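Local coordinates for protein glutathione transferase (Lolium rigidum, PDB 6ZB6) that probably conjugates glutathione to electrophilic xenobiotics, as a phi class transferase linked to multiple-herbicide resistance in ryegrass, at residues 44-47 against 48-51; 78-82 against 83-87; 178-182 against 183-187. All coordinates share one frame; numbering follows the deposited sequence.

How the contacts relate
The three contacts are local, come in series along the chain and do not touch. Contact 1 lies in the N-terminal, thioredoxin-like part. Contact 2 lies in the loop between helix 68-78 and helix 92-127. Contact 3 follows helix 173-179 in the helical C-terminal part. The centres of contacts 1 and 2 are about 30 Å apart. The centres of contacts 1 and 3 are about 34 Å apart. The centres of contacts 2 and 3 are about 32 Å apart. Contact 3 sits across the chain's centre from both others. In contact 1 the N50 side chain is about 6 Å from the bound S-(p-nitrobenzyl)glutathione. The T182 side chain of contact 3 is about 12 Å from the same ligand. Contact 2 holds a sodium ion instead.

Contact 1. Residues 44-47 against 48-51; sequences PEHL and ARNP
The carbonyl oxygen of H46 is gripped by two backbone donors. N50 N lies 2.8 Å from H46 O and points nearly down the C=O bond, with an N-H...O angle of 170°. R49 N is also 2.8 Å from H46 O but comes from above the carbonyl plane, and its bond is more bent. Just before them, A48 N bonds to P44 O at 3.2 Å. These bonds close the short helix 44-47 and turn the chain toward strand 57-60. L47 CA gives a CA-H...O contact to N50 O, and L47 O receives one from P51 CA, 3.2 Å away.

On the surface, E45 and R49 run side by side. E45 is extended from its first torsion onward (chi1 176°), and its chain follows that of R49. A salt bridge joins E45 OE2 and R49 NH1 at 3.2 Å. NH1 meets OE2 from above the carboxylate plane, and the two flat groups are turned 47° apart.

H46 is buried. Its ring lies alongside N50, with H46 NE2 4.0 Å from N50 CB, and NE2 bonds to the backbone O of Q54. N50 OD1 takes the backbone N-H of F52. The inner polar groups, near the glutathione pocket, are thus fixed by backbone partners, while the outer charges meet through a single bridge off the carboxylate plane.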
loop_
_atom_site.group_PDB
_atom_site.type_symbol
_atom_site.label_atom_id
_atom_site.label_comp_id
_atom_site.label_asym_id
_atom_site.label_seq_id
_atom_site.Cartn_x
_atom_site.Cartn_y
_atom_site.Cartn_z
ATOM N N PRO A 44 10.793 13.885 -19.919
ATOM C CA PRO A 44 11.846 14.665 -19.241
ATOM C C PRO A 44 11.323 15.381 -18.010
ATOM O O PRO A 44 11.973 15.369 -16.956
ATOM C CB PRO A 44 12.314 15.651 -20.329
ATOM C CG PRO A 44 11.989 14.972 -21.625
ATOM C CD PRO A 44 10.702 14.204 -21.357
ATOM N N GLU A 45 10.126 15.962 -18.111
ATOM C CA GLU A 45 9.520 16.646 -16.972
ATOM C C GLU A 45 9.377 15.723 -15.762
ATOM O O GLU A 45 9.696 16.111 -14.635
ATOM C CB GLU A 45 8.162 17.211 -17.376
ATOM C CG GLU A 45 7.400 17.854 -16.234
ATOM C CD GLU A 45 5.981 18.236 -16.624
ATOM O OE1 GLU A 45 5.545 17.840 -17.727
ATOM O OE2 GLU A 45 5.317 18.940 -15.832
ATOM N N HIS A 46 8.883 14.497 -15.964
ATOM C CA HIS A 46 8.678 13.640 -14.802
ATOM C C HIS A 46 9.984 13.046 -14.287
ATOM O O HIS A 46 10.120 12.821 -13.079
ATOM C CB HIS A 46 7.686 12.506 -15.097
ATOM C CG HIS A 46 7.337 11.713 -13.875
ATOM N ND1 HIS A 46 6.598 12.242 -12.838
ATOM C CD2 HIS A 46 7.682 10.458 -13.489
ATOM C CE1 HIS A 46 6.476 11.340 -11.881
ATOM N NE2 HIS A 46 7.128 10.249 -12.249
ATOM N N LEU A 47 10.947 12.793 -15.174
ATOM C CA LEU A 47 12.256 12.320 -14.734
ATOM C C LEU A 47 12.931 13.319 -13.800
ATOM O O LEU A 47 13.776 12.934 -12.984
ATOM C CB LEU A 47 13.139 12.046 -15.948
ATOM C CG LEU A 47 12.671 10.861 -16.794
ATOM C CD1 LEU A 47 13.516 10.694 -18.054
ATOM C CD2 LEU A 47 12.709 9.611 -15.953
ATOM N N ALA A 48 12.568 14.596 -13.896
ATOM C CA ALA A 48 13.104 15.597 -12.983
ATOM C C ALA A 48 12.457 15.520 -11.608
ATOM O O ALA A 48 12.975 16.111 -10.653
ATOM C CB ALA A 48 12.921 16.991 -13.584
ATOM N N ARG A 49 11.332 14.816 -11.493
ATOM C CA ARG A 49 10.665 14.523 -10.230
ATOM C C ARG A 49 11.065 13.161 -9.675
ATOM O O ARG A 49 11.339 13.033 -8.480
ATOM C CB ARG A 49 9.147 14.578 -10.424
ATOM C CG ARG A 49 8.669 15.912 -10.940
ATOM C CD ARG A 49 7.155 15.972 -11.083
ATOM N NE ARG A 49 6.734 17.368 -11.186
ATOM C CZ ARG A 49 6.103 17.888 -12.235
ATOM N NH1 ARG A 49 5.794 17.122 -13.278
ATOM N NH2 ARG A 49 5.770 19.173 -12.233
ATOM N N ASN A 50 11.067 12.131 -10.511
ATOM C CA ASN A 50 11.526 10.803 -10.112
ATOM C C ASN A 50 12.487 10.346 -11.190
ATOM O O ASN A 50 12.038 10.008 -12.303
ATOM C CB ASN A 50 10.384 9.799 -9.948
ATOM C CG ASN A 50 10.878 8.417 -9.505
ATOM O OD1 ASN A 50 12.044 8.070 -9.690
ATOM N ND2 ASN A 50 9.996 7.644 -8.884
ATOM N N PRO A 51 13.794 10.306 -10.912
ATOM C CA PRO A 51 14.770 10.057 -11.986
ATOM C C PRO A 51 14.742 8.637 -12.496
ATOM O O PRO A 51 15.329 8.362 -13.549
ATOM C CB PRO A 51 16.120 10.407 -11.325
ATOM C CG PRO A 51 15.894 10.153 -9.846
ATOM C CD PRO A 51 14.415 10.373 -9.575
#

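Contact 2. Residues 78-82 against 83-87; sequences KYKTG and EVDLL. With NA (sodium ion), chain L.
K80 folds back across the turn, its end meeting V84 O and D85 OD1. The turn belongs to the linker of the glutathione transferase fold, between helix 68-78 of the thioredoxin-like part and helix 92-127 of the helical part. A sodium ion is bound beside it.

D85 OD1 holds the sodium at 2.6 Å. One water oxygen is 2.5 Å from the sodium, and a second water oxygen is 2.8 Å from the sodium. The nearer water also accepts from L86 N, so the backbone helps to place it. D85 OD1 has a second partner, the backbone N of R88. D85 CG is anti to the backbone N (chi1 -174°), which brings the carboxylate to the ion. L87 borders the ion with its CB.

The polar contacts across the turn are modest. K80 NZ makes a weak hydrogen bond to V84 O at 3.3 Å. The K80 chain is bent at chi2 and again at chi4, and these bends bring NZ back to the backbone. K80 NZ and D85 OD1 are 4.4 Å apart: opposite charges that do not touch but probably attract. The closest approach of the two side chains is K80 CE to D85 OD1.

Carbon contacts mark the exposed end of the turn. T81 and E83 stand side by side, with T81 CG2 3.4 Å from E83 CB. T81, G82 and E83 are poorly ordered. At the phi of G82, 103°, a CB would be jammed against the carbonyl O of T81, so the backbone calls for glycine. V84 crosses T81 at a slant.

Within the first segment, T81 OG1 turns back to bond with Y79 O at 3.3 Å, in the carbonyl plane.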
loop_
_atom_site.group_PDB
_atom_site.type_symbol
_atom_site.label_atom_id
_atom_site.label_comp_id
_atom_site.label_asym_id
_atom_site.label_seq_id
_atom_site.Cartn_x
_atom_site.Cartn_y
_atom_site.Cartn_z
ATOM N N LYS A 78 5.477 15.580 8.965
ATOM C CA LYS A 78 5.105 16.976 8.751
ATOM C C LYS A 78 3.782 17.301 9.428
ATOM O O LYS A 78 3.656 18.321 10.114
ATOM C CB LYS A 78 5.024 17.279 7.253
ATOM C CG LYS A 78 4.690 18.744 6.952
ATOM C CD LYS A 78 4.415 18.965 5.481
ATOM C CE LYS A 78 4.247 20.442 5.184
ATOM N NZ LYS A 78 3.444 20.630 3.961
ATOM N N TYR A 79 2.786 16.426 9.275
ATOM C CA TYR A 79 1.449 16.699 9.780
ATOM C C TYR A 79 1.176 16.038 11.120
ATOM O O TYR A 79 0.011 15.896 11.494
ATOM C CB TYR A 79 0.401 16.268 8.751
ATOM C CG TYR A 79 0.506 17.059 7.470
ATOM C CD1 TYR A 79 0.019 18.358 7.390
ATOM C CD2 TYR A 79 1.111 16.514 6.347
ATOM C CE1 TYR A 79 0.124 19.085 6.217
ATOM C CE2 TYR A 79 1.218 17.228 5.176
ATOM C CZ TYR A 79 0.726 18.510 5.112
ATOM O OH TYR A 79 0.846 19.215 3.937
ATOM N N LYS A 80 2.223 15.644 11.849
ATOM C CA LYS A 80 2.085 14.917 13.109
ATOM C C LYS A 80 1.012 15.559 13.977
ATOM O O LYS A 80 1.159 16.709 14.408
ATOM C CB LYS A 80 3.430 14.850 13.846
ATOM C CG LYS A 80 3.382 14.109 15.177
ATOM C CD LYS A 80 3.013 12.632 15.004
ATOM C CE LYS A 80 2.943 11.906 16.351
ATOM N NZ LYS A 80 1.782 12.324 17.198
ATOM N N THR A 81 -0.084 14.822 14.195
ATOM C CA THR A 81 -1.303 15.391 14.761
ATOM C C THR A 81 -1.249 15.426 16.282
ATOM O O THR A 81 -1.530 16.458 16.898
ATOM C CB THR A 81 -2.531 14.583 14.312
ATOM O OG1 THR A 81 -2.589 14.518 12.881
ATOM C CG2 THR A 81 -3.802 15.233 14.830
ATOM N N GLY A 82 -0.895 14.303 16.900
ATOM C CA GLY A 82 -1.164 14.092 18.308
ATOM C C GLY A 82 -2.354 13.166 18.469
ATOM O O GLY A 82 -2.355 12.276 19.326
ATOM N N GLU A 83 -3.377 13.375 17.635
ATOM C CA GLU A 83 -4.491 12.442 17.517
ATOM C C GLU A 83 -4.096 11.158 16.790
ATOM O O GLU A 83 -4.731 10.119 17.001
ATOM C CB GLU A 83 -5.660 13.127 16.795
ATOM C CG GLU A 83 -6.800 12.221 16.340
ATOM C CD GLU A 83 -7.623 12.846 15.218
ATOM O OE1 GLU A 83 -7.549 14.081 15.031
ATOM O OE2 GLU A 83 -8.345 12.101 14.519
ATOM N N VAL A 84 -3.063 11.203 15.944
ATOM C CA VAL A 84 -2.614 10.059 15.154
ATOM C C VAL A 84 -1.111 9.905 15.345
ATOM O O VAL A 84 -0.354 10.858 15.132
ATOM C CB VAL A 84 -2.948 10.229 13.659
ATOM C CG1 VAL A 84 -2.971 8.882 12.952
ATOM C CG2 VAL A 84 -4.273 10.958 13.483
ATOM N N ASP A 85 -0.681 8.713 15.753
ATOM C CA ASP A 85 0.740 8.383 15.874
ATOM C C ASP A 85 0.945 7.009 15.241
ATOM O O ASP A 85 0.829 5.984 15.917
ATOM C CB ASP A 85 1.194 8.408 17.326
ATOM C CG ASP A 85 2.697 8.207 17.474
ATOM O OD1 ASP A 85 3.439 8.355 16.470
ATOM O OD2 ASP A 85 3.135 7.903 18.605
ATOM N N LEU A 86 1.239 6.997 13.941
ATOM C CA LEU A 86 1.429 5.744 13.220
ATOM C C LEU A 86 2.874 5.269 13.227
ATOM O O LEU A 86 3.123 4.087 12.960
ATOM C CB LEU A 86 0.944 5.889 11.775
ATOM C CG LEU A 86 -0.571 6.074 11.655
ATOM C CD1 LEU A 86 -0.990 6.488 10.255
ATOM C CD2 LEU A 86 -1.277 4.776 12.066
ATOM N N LEU A 87 3.830 6.151 13.530
ATOM C CA LEU A 87 5.238 5.773 13.514
ATOM C C LEU A 87 5.797 5.454 14.894
ATOM O O LEU A 87 6.790 4.722 14.986
ATOM C CB LEU A 87 6.077 6.886 12.871
ATOM C CG LEU A 87 5.793 7.115 11.380
ATOM C CD1 LEU A 87 6.576 8.309 10.846
ATOM C CD2 LEU A 87 6.093 5.869 10.549
HETATM NA NA NA L . 3.710 9.087 13.944
HETATM O O HOH W 1 1.683 9.342 12.410
HETATM O O HOH W 2 5.581 9.378 16.050
#

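Contact 3. Residues 178-182 against 183-187; sequences YFMAT and PHAAL
F179 and H184 cross at about a right angle, with F179 CZ 3.7 Å from H184 CB. With chi1 near 180° (179°), F179 carries its ring out across the turn. There it also meets the H184 backbone, and F179 CE2 is 3.3 Å from H184 O. L187 comes to the end of the same ring, with L187 CD2 3.9 Å from F179 CZ.

T182 stands over one face of the F179 ring, its OG1 offset toward the rim. OG1 sits between the backbone N and the carbonyl carbon (chi1 74°). There T182 OG1 donates to F179 O at 2.7 Å, on a lone pair in the carbonyl plane. The same T182 OG1 accepts from H184 N at 3.1 Å, which makes an ST turn. Two successive type I turns, F179 to T182 and T182 to A185, follow helix 173-179 in the C-terminal helical domain.

Helix 92-127 packs on F179 and H184 through I116, and helix 133-156 touches H184 and L187. M180 SD lies 4.2 Å from A185 CB.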
loop_
_atom_site.group_PDB
_atom_site.type_symbol
_atom_site.label_atom_id
_atom_site.label_comp_id
_atom_site.label_asym_id
_atom_site.label_seq_id
_atom_site.Cartn_x
_atom_site.Cartn_y
_atom_site.Cartn_z
ATOM N N TYR A 178 -5.941 -5.057 -4.013
ATOM C CA TYR A 178 -6.076 -5.600 -5.362
ATOM C C TYR A 178 -6.061 -7.122 -5.364
ATOM O O TYR A 178 -6.751 -7.746 -6.186
ATOM C CB TYR A 178 -4.974 -5.050 -6.271
ATOM C CG TYR A 178 -5.264 -3.648 -6.771
ATOM C CD1 TYR A 178 -6.506 -3.326 -7.303
ATOM C CD2 TYR A 178 -4.296 -2.648 -6.715
ATOM C CE1 TYR A 178 -6.789 -2.051 -7.758
ATOM C CE2 TYR A 178 -4.567 -1.360 -7.171
ATOM C CZ TYR A 178 -5.819 -1.066 -7.696
ATOM O OH TYR A 178 -6.113 0.214 -8.153
ATOM N N PHE A 179 -5.299 -7.736 -4.454
ATOM C CA PHE A 179 -5.366 -9.190 -4.296
ATOM C C PHE A 179 -6.804 -9.650 -4.064
ATOM O O PHE A 179 -7.225 -10.698 -4.578
ATOM C CB PHE A 179 -4.458 -9.629 -3.136
ATOM C CG PHE A 179 -4.479 -11.119 -2.869
ATOM C CD1 PHE A 179 -3.618 -11.973 -3.549
ATOM C CD2 PHE A 179 -5.351 -11.659 -1.932
ATOM C CE1 PHE A 179 -3.632 -13.341 -3.300
ATOM C CE2 PHE A 179 -5.379 -13.040 -1.682
ATOM C CZ PHE A 179 -4.517 -13.879 -2.373
ATOM N N MET A 180 -7.583 -8.868 -3.308
ATOM C CA MET A 180 -8.980 -9.216 -3.055
ATOM C C MET A 180 -9.835 -9.162 -4.311
ATOM O O MET A 180 -10.993 -9.600 -4.269
ATOM C CB MET A 180 -9.581 -8.298 -1.983
ATOM C CG MET A 180 -8.956 -8.459 -0.595
ATOM S SD MET A 180 -8.896 -10.188 -0.058
ATOM C CE MET A 180 -7.563 -10.152 1.135
ATOM N N ALA A 181 -9.300 -8.660 -5.421
ATOM C CA ALA A 181 -9.990 -8.697 -6.699
ATOM C C ALA A 181 -9.536 -9.845 -7.586
ATOM O O ALA A 181 -10.041 -9.984 -8.706
ATOM C CB ALA A 181 -9.809 -7.371 -7.440
ATOM N N THR A 182 -8.608 -10.669 -7.127
ATOM C CA THR A 182 -8.133 -11.793 -7.922
ATOM C C THR A 182 -8.974 -13.024 -7.629
ATOM O O THR A 182 -9.776 -13.036 -6.694
ATOM C CB THR A 182 -6.673 -12.070 -7.609
ATOM O OG1 THR A 182 -6.590 -12.686 -6.319
ATOM C CG2 THR A 182 -5.830 -10.750 -7.665
ATOM N N PRO A 183 -8.784 -14.104 -8.390
ATOM C CA PRO A 183 -9.494 -15.355 -8.070
ATOM C C PRO A 183 -9.134 -15.940 -6.715
ATOM O O PRO A 183 -9.791 -16.896 -6.281
ATOM C CB PRO A 183 -9.072 -16.297 -9.207
ATOM C CG PRO A 183 -8.784 -15.385 -10.352
ATOM C CD PRO A 183 -8.109 -14.191 -9.702
ATOM N N HIS A 184 -8.138 -15.393 -6.022
ATOM C CA HIS A 184 -7.633 -15.979 -4.789
ATOM C C HIS A 184 -8.063 -15.195 -3.558
ATOM O O HIS A 184 -7.509 -15.395 -2.473
ATOM C CB HIS A 184 -6.111 -16.097 -4.881
ATOM C CG HIS A 184 -5.674 -16.804 -6.121
ATOM N ND1 HIS A 184 -5.911 -18.147 -6.328
ATOM C CD2 HIS A 184 -5.094 -16.344 -7.253
ATOM C CE1 HIS A 184 -5.458 -18.491 -7.520
ATOM N NE2 HIS A 184 -4.957 -17.416 -8.101
ATOM N N ALA A 185 -9.072 -14.335 -3.706
ATOM C CA ALA A 185 -9.503 -13.465 -2.618
ATOM C C ALA A 185 -10.050 -14.228 -1.424
ATOM O O ALA A 185 -10.067 -13.683 -0.318
ATOM C CB ALA A 185 -10.564 -12.490 -3.119
ATOM N N ALA A 186 -10.511 -15.465 -1.611
ATOM C CA ALA A 186 -10.993 -16.212 -0.453
ATOM C C ALA A 186 -9.862 -16.744 0.427
ATOM O O ALA A 186 -10.149 -17.252 1.517
ATOM C CB ALA A 186 -11.918 -17.359 -0.910
ATOM N N LEU A 187 -8.591 -16.578 0.030
ATOM C CA LEU A 187 -7.479 -17.134 0.802
ATOM C C LEU A 187 -7.527 -16.697 2.261
ATOM O O LEU A 187 -7.335 -17.512 3.173
ATOM C CB LEU A 187 -6.140 -16.709 0.183
ATOM C CG LEU A 187 -4.873 -17.320 0.795
ATOM C CD1 LEU A 187 -4.946 -18.840 0.761
ATOM C CD2 LEU A 187 -3.615 -16.814 0.070
#